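Local coordinates for protein sialidase B (Streptococcus pneumoniae serotype 4, PDB 4XHX) that cleaves terminal sialic acid residues, linked alpha-2,3, alpha-2,6 or alpha-2,8, from oligosaccharides, glycoproteins and glycolipids, at residues Ala203-Ile208 against Gly228-Ser233; Tyr451-Gln456 against Ile467-Thr472; Ala502-Val507 against Ile514-Arg519. The protein carries 1 engineered substitution. All blocks are in the same frame, centred on the assembly; numbering follows the deposited sequence.

Interaction 1. Residues Ala203-Ile208 against Gly228-Ser233. With JKK (2-[(3-chlorobenzyl)amino]ethanesulfonic acid), chain B.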
loop_
_atom_site.group_PDB
_atom_site.type_symbol
_atom_site.label_atom_id
_atom_site.label_comp_id
_atom_site.label_asym_id
_atom_site.label_seq_id
_atom_site.Cartn_x
_atom_site.Cartn_y
_atom_site.Cartn_z
ATOM N N ALA A 203 10.586 -0.448 6.652
ATOM C CA ALA A 203 9.660 -1.418 6.072
ATOM C C ALA A 203 9.969 -1.521 4.588
ATOM O O ALA A 203 10.171 -0.513 3.927
ATOM C CB ALA A 203 8.232 -0.975 6.263
ATOM N N ASN A 204 9.991 -2.738 4.064
ATOM C CA ASN A 204 10.228 -2.934 2.643
ATOM C C ASN A 204 8.939 -2.821 1.837
ATOM O O ASN A 204 8.977 -2.709 0.605
ATOM C CB ASN A 204 10.899 -4.287 2.392
ATOM C CG ASN A 204 11.667 -4.318 1.093
ATOM O OD1 ASN A 204 12.061 -3.276 0.576
ATOM N ND2 ASN A 204 11.894 -5.515 0.560
ATOM N N TYR A 205 7.806 -2.837 2.548
ATOM C CA TYR A 205 6.471 -2.824 1.927
ATOM C C TYR A 205 5.539 -1.799 2.565
ATOM O O TYR A 205 5.689 -1.461 3.735
ATOM C CB TYR A 205 5.849 -4.221 2.008
ATOM C CG TYR A 205 6.833 -5.264 1.555
ATOM C CD1 TYR A 205 7.099 -5.438 0.208
ATOM C CD2 TYR A 205 7.567 -6.008 2.478
ATOM C CE1 TYR A 205 8.035 -6.365 -0.227
ATOM C CE2 TYR A 205 8.508 -6.942 2.058
ATOM C CZ TYR A 205 8.732 -7.122 0.703
ATOM O OH TYR A 205 9.665 -8.045 0.271
ATOM N N PHE A 206 4.584 -1.302 1.783
ATOM C CA PHE A 206 3.604 -0.348 2.278
ATOM C C PHE A 206 2.244 -0.622 1.652
ATOM O O PHE A 206 2.143 -1.057 0.490
ATOM C CB PHE A 206 4.035 1.097 1.971
ATOM C CG PHE A 206 5.379 1.456 2.533
ATOM C CD1 PHE A 206 5.494 1.954 3.822
ATOM C CD2 PHE A 206 6.526 1.272 1.777
ATOM C CE1 PHE A 206 6.737 2.273 4.355
ATOM C CE2 PHE A 206 7.781 1.578 2.299
ATOM C CZ PHE A 206 7.883 2.091 3.588
ATOM N N ARG A 207 1.196 -0.384 2.431
ATOM C CA ARG A 207 -0.169 -0.446 1.923
ATOM C C ARG A 207 -1.029 0.560 2.672
ATOM O O ARG A 207 -0.605 1.114 3.686
ATOM C CB ARG A 207 -0.759 -1.849 2.104
ATOM C CG ARG A 207 -0.401 -2.835 1.007
ATOM C CD ARG A 207 -1.501 -3.911 0.884
ATOM N NE ARG A 207 -2.802 -3.341 0.521
ATOM C CZ ARG A 207 -3.934 -4.048 0.487
ATOM N NH1 ARG A 207 -3.913 -5.342 0.800
ATOM N NH2 ARG A 207 -5.084 -3.471 0.146
ATOM N N ILE A 208 -2.251 0.754 2.185
ATOM C CA ILE A 208 -3.253 1.556 2.876
ATOM C C ILE A 208 -2.839 3.045 3.036
ATOM O O ILE A 208 -2.765 3.551 4.146
ATOM C CB ILE A 208 -3.619 0.927 4.269
ATOM C CG1 ILE A 208 -3.600 -0.627 4.241
ATOM C CG2 ILE A 208 -4.957 1.423 4.743
ATOM C CD1 ILE A 208 -4.554 -1.289 3.241
ATOM N N GLY A 228 6.401 -7.711 7.261
ATOM C CA GLY A 228 6.321 -9.106 6.847
ATOM C C GLY A 228 5.637 -9.275 5.502
ATOM O O GLY A 228 4.595 -9.915 5.414
ATOM N N GLY A 229 6.227 -8.714 4.449
ATOM C CA GLY A 229 5.582 -8.731 3.147
ATOM C C GLY A 229 4.364 -7.820 3.164
ATOM O O GLY A 229 4.219 -7.003 4.076
ATOM N N THR A 230 3.493 -7.946 2.167
ATOM C CA THR A 230 2.323 -7.066 2.059
ATOM C C THR A 230 1.083 -7.626 2.770
ATOM O O THR A 230 -0.009 -7.046 2.673
ATOM C CB THR A 230 1.973 -6.757 0.588
ATOM O OG1 THR A 230 1.889 -7.985 -0.147
ATOM C CG2 THR A 230 3.034 -5.878 -0.053
ATOM N N HIS A 231 1.250 -8.744 3.479
ATOM C CA HIS A 231 0.141 -9.395 4.185
ATOM C C HIS A 231 -0.522 -8.457 5.185
ATOM O O HIS A 231 0.180 -7.756 5.931
ATOM C CB HIS A 231 0.643 -10.623 4.967
ATOM C CG HIS A 231 1.186 -11.724 4.106
ATOM N ND1 HIS A 231 0.493 -12.247 3.035
ATOM C CD2 HIS A 231 2.356 -12.406 4.168
ATOM C CE1 HIS A 231 1.216 -13.196 2.469
ATOM N NE2 HIS A 231 2.350 -13.313 3.136
ATOM N N ASP A 232 -1.856 -8.448 5.205
ATOM C CA ASP A 232 -2.632 -7.923 6.348
ATOM C C ASP A 232 -2.178 -8.643 7.626
ATOM O O ASP A 232 -1.667 -9.763 7.557
ATOM C CB ASP A 232 -4.133 -8.234 6.177
ATOM C CG ASP A 232 -4.832 -7.337 5.170
ATOM O OD1 ASP A 232 -4.195 -6.429 4.592
ATOM O OD2 ASP A 232 -6.044 -7.541 4.976
ATOM N N SER A 233 -2.379 -8.026 8.788
ATOM C CA SER A 233 -2.185 -8.733 10.063
ATOM C C SER A 233 -2.880 -10.120 10.061
ATOM O O SER A 233 -3.918 -10.268 9.436
ATOM C CB SER A 233 -2.717 -7.883 11.218
ATOM O OG SER A 233 -2.253 -6.544 11.105
HETATM C CAE JKK B . -8.220 -4.887 9.730
HETATM C CAF JKK B . -7.437 -6.034 10.091
HETATM C CAG JKK B . -8.796 -4.824 8.444
HETATM C CAH JKK B . -7.817 -7.030 7.906
HETATM C CAI JKK B . -8.672 -5.714 3.796
HETATM C CAJ JKK B . -7.616 -5.535 2.729
HETATM C CAK JKK B . -9.203 -5.836 6.143
HETATM C CAM JKK B . -7.240 -7.088 9.188
HETATM C CAN JKK B . -8.610 -5.890 7.541
HETATM N NAL JKK B . -8.188 -5.581 5.141
HETATM O OAA JKK B . -9.252 -6.033 0.605
HETATM O OAB JKK B . -7.749 -7.808 1.363
HETATM O OAC JKK B . -6.849 -5.938 0.172
HETATM S SAO JKK B . -7.866 -6.364 1.133
HETATM CL CL JKK B . -6.287 -8.478 9.639
HETATM O O HOH W 1 -1.958 -7.335 0.863
#
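Tyr205 lays its ring along the backbone of Gly229, with CD2 3.4 Å from Gly229 CA and CE2 almost as near, an oblique approach to the aromatic plane. The ring is brought there by its first torsion, CG opposite the carbonyl carbon (chi1 -48°), and Asn204 CB rests on one of its faces near the rim. Its hydroxyl is bonded elsewhere, to the backbone N of Trp270. Thr230 sets only its methyl against the tyrosine, crossing it at about a right angle: Thr230 CG2 is 3.9 Å from Tyr205 CB. Its OG1 is engaged by the backbone N of His642.

Arg207 bends at chi3 (62°) and carries the contact toward the ligand. Water 1 joins its NH1 to the carbonyl O of Thr230, accepting from Arg207 NH1 at 2.8 Å and donating to Thr230 O. A long salt bridge, 4.0 Å from Arg207 NH1 to Asp232 OD1, is one of charge alone, because the oxygen lies well out of the guanidinium plane. That oxygen also has a salt bridge to Arg226, whereas Asp232 OD2 accepts a 2.9 Å hydrogen bond from JKK NAL. At the guanidinium edge, NH1 and NH2 of Arg207 both grip one sulfonate oxygen, JKK OAC, NH2 at 3.0 Å. NE is paired with Glu631, which helps fix the guanidinium's rotation.

Arg207 lies in the FRIP motif of sialidases. By similarity it binds substrate and Asp232 is the active-site proton acceptor, an arrangement typical of the GH33 propeller's catalytic pocket.

Interaction 2. Residues Tyr451-Gln456 against Ile467-Thr472. With OPX ((1s,3R,4S)-1-[(cyclohexylamino)methyl]-3,4-dihydroxycyclopentanesulfonic acid), chain C; JKK (2-[(3-chlorobenzyl)amino]ethanesulfonic acid), chain B.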
loop_
_atom_site.group_PDB
_atom_site.type_symbol
_atom_site.label_atom_id
_atom_site.label_comp_id
_atom_site.label_asym_id
_atom_site.label_seq_id
_atom_site.Cartn_x
_atom_site.Cartn_y
_atom_site.Cartn_z
ATOM N N TYR A 451 -14.157 -2.157 12.589
ATOM C CA TYR A 451 -12.945 -2.011 11.805
ATOM C C TYR A 451 -12.869 -0.602 11.236
ATOM O O TYR A 451 -13.808 -0.148 10.582
ATOM C CB TYR A 451 -12.927 -3.071 10.695
ATOM C CG TYR A 451 -12.682 -4.446 11.264
ATOM C CD1 TYR A 451 -11.389 -4.869 11.539
ATOM C CD2 TYR A 451 -13.732 -5.298 11.571
ATOM C CE1 TYR A 451 -11.143 -6.096 12.082
ATOM C CE2 TYR A 451 -13.496 -6.541 12.121
ATOM C CZ TYR A 451 -12.195 -6.933 12.375
ATOM O OH TYR A 451 -11.916 -8.166 12.917
ATOM N N LEU A 452 -11.772 0.103 11.502
ATOM C CA LEU A 452 -11.645 1.477 11.019
ATOM C C LEU A 452 -11.661 1.534 9.494
ATOM O O LEU A 452 -11.072 0.690 8.823
ATOM C CB LEU A 452 -10.369 2.130 11.557
ATOM C CG LEU A 452 -10.221 3.634 11.324
ATOM C CD1 LEU A 452 -11.224 4.426 12.126
ATOM C CD2 LEU A 452 -8.815 4.100 11.624
ATOM N N CYS A 453 -12.354 2.522 8.943
ATOM C CA CYS A 453 -12.279 2.765 7.509
ATOM C C CYS A 453 -11.060 3.615 7.237
ATOM O O CYS A 453 -10.981 4.752 7.698
ATOM C CB CYS A 453 -13.536 3.473 7.009
ATOM S SG CYS A 453 -15.068 2.539 7.314
ATOM N N PRO A 454 -10.092 3.063 6.493
ATOM C CA PRO A 454 -8.857 3.808 6.246
ATOM C C PRO A 454 -9.082 5.002 5.335
ATOM O O PRO A 454 -9.972 4.970 4.485
ATOM C CB PRO A 454 -7.966 2.782 5.555
ATOM C CG PRO A 454 -8.913 1.797 4.943
ATOM C CD PRO A 454 -10.024 1.692 5.955
ATOM N N GLY A 455 -8.277 6.045 5.525
ATOM C CA GLY A 455 -8.340 7.236 4.696
ATOM C C GLY A 455 -8.479 8.507 5.517
ATOM O O GLY A 455 -7.605 8.851 6.324
ATOM N N GLN A 456 -9.599 9.191 5.324
ATOM C CA GLN A 456 -9.878 10.424 6.062
ATOM C C GLN A 456 -11.096 10.300 6.959
ATOM O O GLN A 456 -12.094 9.657 6.600
ATOM C CB GLN A 456 -10.128 11.584 5.106
ATOM C CG GLN A 456 -9.111 11.756 3.991
ATOM C CD GLN A 456 -9.416 13.007 3.165
ATOM O OE1 GLN A 456 -10.553 13.500 3.157
ATOM N NE2 GLN A 456 -8.410 13.522 2.469
ATOM N N ILE A 467 -15.976 12.971 12.701
ATOM C CA ILE A 467 -16.568 11.677 12.404
ATOM C C ILE A 467 -15.551 10.757 11.763
ATOM O O ILE A 467 -14.911 11.118 10.773
ATOM C CB ILE A 467 -17.823 11.805 11.491
ATOM C CG1 ILE A 467 -18.802 12.832 12.066
ATOM C CG2 ILE A 467 -18.522 10.443 11.346
ATOM C CD1 ILE A 467 -20.105 12.974 11.302
ATOM N N PHE A 468 -15.389 9.575 12.346
ATOM C CA PHE A 468 -14.629 8.513 11.709
ATOM C C PHE A 468 -15.558 7.352 11.392
ATOM O O PHE A 468 -16.265 6.856 12.264
ATOM C CB PHE A 468 -13.501 8.018 12.611
ATOM C CG PHE A 468 -12.287 8.919 12.637
ATOM C CD1 PHE A 468 -11.359 8.889 11.608
ATOM C CD2 PHE A 468 -12.053 9.771 13.710
ATOM C CE1 PHE A 468 -10.221 9.702 11.641
ATOM C CE2 PHE A 468 -10.912 10.585 13.742
ATOM C CZ PHE A 468 -10.000 10.542 12.708
ATOM N N ALA A 469 -15.551 6.908 10.142
ATOM C CA ALA A 469 -16.358 5.759 9.762
ATOM C C ALA A 469 -15.626 4.488 10.154
ATOM O O ALA A 469 -14.391 4.396 10.037
ATOM C CB ALA A 469 -16.657 5.771 8.262
ATOM N N THR A 470 -16.391 3.525 10.654
ATOM C CA THR A 470 -15.892 2.175 10.888
ATOM C C THR A 470 -16.942 1.200 10.359
ATOM O O THR A 470 -18.070 1.603 10.057
ATOM C CB THR A 470 -15.656 1.884 12.381
ATOM O OG1 THR A 470 -16.915 1.718 13.056
ATOM C CG2 THR A 470 -14.850 3.004 13.045
ATOM N N TYR A 471 -16.584 -0.075 10.241
ATOM C CA TYR A 471 -17.549 -1.066 9.773
ATOM C C TYR A 471 -17.508 -2.342 10.604
ATOM O O TYR A 471 -16.494 -2.688 11.209
ATOM C CB TYR A 471 -17.349 -1.395 8.281
ATOM C CG TYR A 471 -16.046 -2.101 7.952
ATOM C CD1 TYR A 471 -15.947 -3.497 7.967
ATOM C CD2 TYR A 471 -14.923 -1.376 7.604
ATOM C CE1 TYR A 471 -14.748 -4.136 7.661
ATOM C CE2 TYR A 471 -13.740 -1.995 7.302
ATOM C CZ TYR A 471 -13.646 -3.367 7.327
ATOM O OH TYR A 471 -12.431 -3.945 7.014
ATOM N N THR A 472 -18.635 -3.028 10.634
ATOM C CA THR A 472 -18.711 -4.352 11.226
ATOM C C THR A 472 -19.788 -5.084 10.422
ATOM O O THR A 472 -20.320 -4.524 9.455
ATOM C CB THR A 472 -19.007 -4.281 12.763
ATOM O OG1 THR A 472 -18.938 -5.590 13.343
ATOM C CG2 THR A 472 -20.377 -3.660 13.041
HETATM C CAF OPX C . -8.210 23.955 -0.265
HETATM C CAG OPX C . -8.941 24.635 0.843
HETATM C CAH OPX C . -7.608 22.663 0.195
HETATM C CAI OPX C . -9.924 23.737 1.549
HETATM C CAJ OPX C . -8.596 21.771 0.926
HETATM C CAK OPX C . -9.661 20.433 3.360
HETATM C CAL OPX C . -10.979 18.405 2.782
HETATM C CAM OPX C . -9.676 18.302 4.765
HETATM C CAO OPX C . -10.739 17.004 3.215
HETATM C CAP OPX C . -9.493 17.062 3.928
HETATM C CAQ OPX C . -9.281 22.462 2.041
HETATM C CAR OPX C . -10.489 19.238 3.896
HETATM N NAN OPX C . -10.316 21.574 2.643
HETATM O OAA OPX C . -12.722 20.693 3.853
HETATM O OAB OPX C . -12.728 18.695 5.129
HETATM O OAC OPX C . -10.622 16.166 2.121
HETATM O OAD OPX C . -8.445 17.237 3.034
HETATM O OAE OPX C . -11.552 20.547 5.929
HETATM S SAS OPX C . -11.933 19.812 4.743
HETATM C CAE JKK B . -8.220 -4.887 9.730
HETATM C CAF JKK B . -7.437 -6.034 10.091
HETATM C CAG JKK B . -8.796 -4.824 8.444
HETATM C CAH JKK B . -7.817 -7.030 7.906
HETATM C CAI JKK B . -8.672 -5.714 3.796
HETATM C CAJ JKK B . -7.616 -5.535 2.729
HETATM C CAK JKK B . -9.203 -5.836 6.143
HETATM C CAM JKK B . -7.240 -7.088 9.188
HETATM C CAN JKK B . -8.610 -5.890 7.541
HETATM N NAL JKK B . -8.188 -5.581 5.141
HETATM O OAA JKK B . -9.252 -6.033 0.605
HETATM O OAB JKK B . -7.749 -7.808 1.363
HETATM O OAC JKK B . -6.849 -5.938 0.172
HETATM S SAO JKK B . -7.866 -6.364 1.133
HETATM CL CL JKK B . -6.287 -8.478 9.639
HETATM O O HOH W 2 -12.192 6.204 9.178
HETATM O O HOH W 3 -13.648 7.853 8.229
#
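Tyr451 and Tyr471 form the hydrogen-bonded pair of a short antiparallel ladder, each backbone N donating to the other's O at 2.8 Å. Leu452 and Thr470 follow as a non-hydrogen-bonded pair, and beyond them the N of Cys453 reaches Ala469 O at 3.0 Å. Past this point the 451-456 segment bends away, and water 3 spans the widening gap, accepting from Ala469 N and donating to Gln456 O.

Among the aromatic contacts, the two tyrosine rings are nearly parallel (28°) but slid so far apart that they barely overlap. The methylene of Tyr451 lies over Tyr471 instead: Tyr451 CB sits above one face as a CH-pi contact, 3.6 Å from the ring centroid. Tyr471 can offer that face because its CG is tucked between the backbone N and the carbonyl carbon (chi1 66°), folding the ring back across the neighbouring strand. Cys453 SG meets the same ring at its edge, in plane, 3.9 Å from Tyr471 CD2.

The apolar contacts complete the seam. Cys453 SG also touches Ala469 CB at 3.7 Å. On the sheet face shared by Leu452 and Thr470, Leu452 CD1 lies 4.0 Å from Thr470 CG2 and reaches on to Phe468 CB; the Thr470 hydroxyl is bonded to Thr477 and Thr450.

Both ends of 451-456 meet ligands. Tyr451 CD1 packs 3.6 Å from JKK CAE, an atom of the chlorobenzyl ring, and Gln456 OE1 accepts a hydrogen bond from the OAC hydroxyl of OPX.

This hairpin lies within a larger mixed sheet: strand 451-459 runs parallel to 286-294 on its other side, and 466-472 is paired antiparallel with 475-481.

Interaction 3. Residues Ala502-Val507 against Ile514-Arg519. With JKK (2-[(3-chlorobenzyl)amino]ethanesulfonic acid), chain B.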
loop_
_atom_site.group_PDB
_atom_site.type_symbol
_atom_site.label_atom_id
_atom_site.label_comp_id
_atom_site.label_asym_id
_atom_site.label_seq_id
_atom_site.Cartn_x
_atom_site.Cartn_y
_atom_site.Cartn_z
ATOM N N ALA A 502 -16.874 -3.181 4.421
ATOM C CA ALA A 502 -17.560 -1.971 3.985
ATOM C C ALA A 502 -16.744 -0.709 4.274
ATOM O O ALA A 502 -17.138 0.143 5.085
ATOM C CB ALA A 502 -18.927 -1.884 4.630
ATOM N N GLU A 503 -15.607 -0.605 3.606
ATOM C CA GLU A 503 -14.718 0.536 3.765
ATOM C C GLU A 503 -15.432 1.752 3.195
ATOM O O GLU A 503 -15.815 1.766 2.019
ATOM C CB GLU A 503 -13.380 0.267 3.068
ATOM C CG GLU A 503 -12.536 -0.810 3.771
ATOM C CD GLU A 503 -11.477 -1.424 2.874
ATOM O OE1 GLU A 503 -10.512 -2.024 3.413
ATOM O OE2 GLU A 503 -11.612 -1.317 1.633
ATOM N N ALA A 504 -15.636 2.750 4.058
ATOM C CA ALA A 504 -16.472 3.906 3.756
ATOM C C ALA A 504 -15.710 5.214 3.936
ATOM O O ALA A 504 -14.931 5.371 4.880
ATOM C CB ALA A 504 -17.707 3.910 4.651
ATOM N N GLN A 505 -15.959 6.151 3.029
ATOM C CA GLN A 505 -15.407 7.491 3.113
ATOM C C GLN A 505 -16.515 8.518 2.873
ATOM O O GLN A 505 -17.448 8.267 2.094
ATOM C CB GLN A 505 -14.256 7.660 2.112
ATOM C CG GLN A 505 -13.014 6.878 2.511
ATOM C CD GLN A 505 -12.273 7.523 3.682
ATOM O OE1 GLN A 505 -11.407 8.372 3.476
ATOM N NE2 GLN A 505 -12.622 7.130 4.918
ATOM N N MET A 506 -16.404 9.667 3.540
ATOM C CA MET A 506 -17.476 10.656 3.541
ATOM C C MET A 506 -17.085 11.966 2.870
ATOM O O MET A 506 -15.906 12.350 2.840
ATOM C CB MET A 506 -17.895 10.964 4.981
ATOM C CG MET A 506 -18.331 9.760 5.806
ATOM S SD MET A 506 -18.244 10.070 7.594
ATOM C CE MET A 506 -16.477 9.981 7.895
ATOM N N VAL A 507 -18.090 12.646 2.328
ATOM C CA VAL A 507 -17.947 14.035 1.916
ATOM C C VAL A 507 -19.125 14.838 2.483
ATOM O O VAL A 507 -20.241 14.320 2.623
ATOM C CB VAL A 507 -17.903 14.191 0.378
ATOM C CG1 VAL A 507 -16.750 13.395 -0.214
ATOM C CG2 VAL A 507 -19.248 13.783 -0.264
ATOM N N ILE A 514 -24.038 14.843 4.812
ATOM C CA ILE A 514 -22.906 13.951 4.573
ATOM C C ILE A 514 -23.254 12.834 3.592
ATOM O O ILE A 514 -24.198 12.070 3.812
ATOM C CB ILE A 514 -22.432 13.296 5.887
ATOM C CG1 ILE A 514 -22.086 14.355 6.941
ATOM C CG2 ILE A 514 -21.252 12.360 5.641
ATOM C CD1 ILE A 514 -22.066 13.794 8.354
ATOM N N ARG A 515 -22.506 12.721 2.502
ATOM C CA ARG A 515 -22.646 11.513 1.698
ATOM C C ARG A 515 -21.447 10.613 1.930
ATOM O O ARG A 515 -20.297 11.064 1.916
ATOM C CB ARG A 515 -22.854 11.779 0.207
ATOM C CG ARG A 515 -22.973 10.453 -0.591
ATOM C CD ARG A 515 -23.859 10.603 -1.814
ATOM N NE ARG A 515 -25.195 11.071 -1.434
ATOM C CZ ARG A 515 -25.990 11.769 -2.236
ATOM N NH1 ARG A 515 -25.580 12.071 -3.463
ATOM N NH2 ARG A 515 -27.181 12.180 -1.812
ATOM N N THR A 516 -21.747 9.344 2.165
ATOM C CA THR A 516 -20.748 8.331 2.433
ATOM C C THR A 516 -20.730 7.356 1.264
ATOM O O THR A 516 -21.775 6.813 0.905
ATOM C CB THR A 516 -21.133 7.536 3.691
ATOM O OG1 THR A 516 -21.192 8.419 4.819
ATOM C CG2 THR A 516 -20.124 6.435 3.950
ATOM N N PHE A 517 -19.554 7.129 0.680
ATOM C CA PHE A 517 -19.398 6.127 -0.379
ATOM C C PHE A 517 -18.696 4.911 0.196
ATOM O O PHE A 517 -17.740 5.048 0.963
ATOM C CB PHE A 517 -18.622 6.694 -1.575
ATOM C CG PHE A 517 -19.248 7.928 -2.168
ATOM C CD1 PHE A 517 -20.266 7.823 -3.110
ATOM C CD2 PHE A 517 -18.839 9.192 -1.761
ATOM C CE1 PHE A 517 -20.866 8.967 -3.636
ATOM C CE2 PHE A 517 -19.428 10.341 -2.288
ATOM C CZ PHE A 517 -20.435 10.233 -3.229
ATOM N N PHE A 518 -19.172 3.715 -0.143
ATOM C CA PHE A 518 -18.553 2.533 0.443
ATOM C C PHE A 518 -18.465 1.297 -0.434
ATOM O O PHE A 518 -19.278 1.083 -1.345
ATOM C CB PHE A 518 -19.118 2.198 1.844
ATOM C CG PHE A 518 -20.586 1.832 1.875
ATOM C CD1 PHE A 518 -21.565 2.819 1.965
ATOM C CD2 PHE A 518 -20.983 0.498 1.893
ATOM C CE1 PHE A 518 -22.916 2.487 2.023
ATOM C CE2 PHE A 518 -22.337 0.150 1.956
ATOM C CZ PHE A 518 -23.305 1.140 2.025
ATOM N N ARG A 519 -17.444 0.506 -0.119
ATOM C CA ARG A 519 -17.168 -0.794 -0.715
ATOM C C ARG A 519 -18.235 -1.796 -0.320
ATOM O O ARG A 519 -18.686 -1.807 0.825
ATOM C CB ARG A 519 -15.809 -1.277 -0.196
ATOM C CG ARG A 519 -15.353 -2.640 -0.701
ATOM C CD ARG A 519 -14.000 -2.962 -0.094
ATOM N NE ARG A 519 -13.616 -4.358 -0.261
ATOM C CZ ARG A 519 -12.390 -4.810 -0.002
ATOM N NH1 ARG A 519 -11.453 -3.973 0.441
ATOM N NH2 ARG A 519 -12.107 -6.089 -0.183
HETATM C CAE JKK B . -8.220 -4.887 9.730
HETATM C CAF JKK B . -7.437 -6.034 10.091
HETATM C CAG JKK B . -8.796 -4.824 8.444
HETATM C CAH JKK B . -7.817 -7.030 7.906
HETATM C CAI JKK B . -8.672 -5.714 3.796
HETATM C CAJ JKK B . -7.616 -5.535 2.729
HETATM C CAK JKK B . -9.203 -5.836 6.143
HETATM C CAM JKK B . -7.240 -7.088 9.188
HETATM C CAN JKK B . -8.610 -5.890 7.541
HETATM N NAL JKK B . -8.188 -5.581 5.141
HETATM O OAA JKK B . -9.252 -6.033 0.605
HETATM O OAB JKK B . -7.749 -7.808 1.363
HETATM O OAC JKK B . -6.849 -5.938 0.172
HETATM S SAO JKK B . -7.866 -6.364 1.133
HETATM CL CL JKK B . -6.287 -8.478 9.639
#
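Ala504 meets both Thr516 and Phe518 on the closely packed face of this antiparallel hairpin, its CB 3.6 Å from Thr516 CG2 and equally near Phe518 CB. Farther along the same face Met506 and Thr516 lie side by side, with Met506 CG 3.3 Å from Thr516 OG1, a hydroxyl bonded to Tyr478. Met506 CB also rests 3.7 Å from Ile514 CG2. Paired backbone hydrogen bonds at Gln505-Phe517 and Val507-Arg515 zip the strands together.

The face of Gln505, Val507, Arg515 and Phe517 is buried as well, but its side chains meet at longer range. Val507 CG2 approaches the Phe517 ring only at its edge, 4.0 Å from CE2, while Arg515 CG, from the same strand as the ring, sits above one face near the rim. Gln505 bends back so that NE2 donates to Ala504 O, and its OE1 accepts from the N of Gln456.

At the pocket end one more backbone bond, Arg519 N to Glu503 O (3.0 Å), ties the segments, and beyond it the two side chains run on together, the arginine fully extended. Arg519 NH1 donates to Glu503 OE2 at 2.9 Å; the oxygen is in the guanidinium plane, but the donor comes from above the carboxylate, the planes being 73° apart. Arg519 NH1 and NH2 jointly hold the sulfonate oxygen JKK OAA, each at 3.0 Å. Arg519, substrate-binding by similarity, is steadied through NE by Tyr551 O, and Glu503 OE1 is bonded to Tyr615, the nucleophile by similarity.

Strand 513-518 pairs antiparallel with 526-530 beyond the hairpin, while Ala504 and Phe518 press on Leu476 of strand 475-481 and Met506 on Ile467 of strand 466-472.

In the fold
The interactions follow one another along the chain without overlap, each on a different sheet, consistent with separate blades of the six-bladed sialidase propeller. The centres of interactions 2 and 3 lie about 9 Å apart, and the two touch directly, Cys453 CB packing 3.2 Å from Ala504 O. Interaction 1 is about 19 Å from interaction 2 and about 24 Å from interaction 3, centre to centre. It touches interaction 2 through Ile208 CG2 and Pro454 CB, 3.4 Å apart, whereas its nearest atoms to interaction 3 are about 6 Å away. All three converge on JKK, so residues distant in sequence build one pocket; Arg581 also binds the ligand.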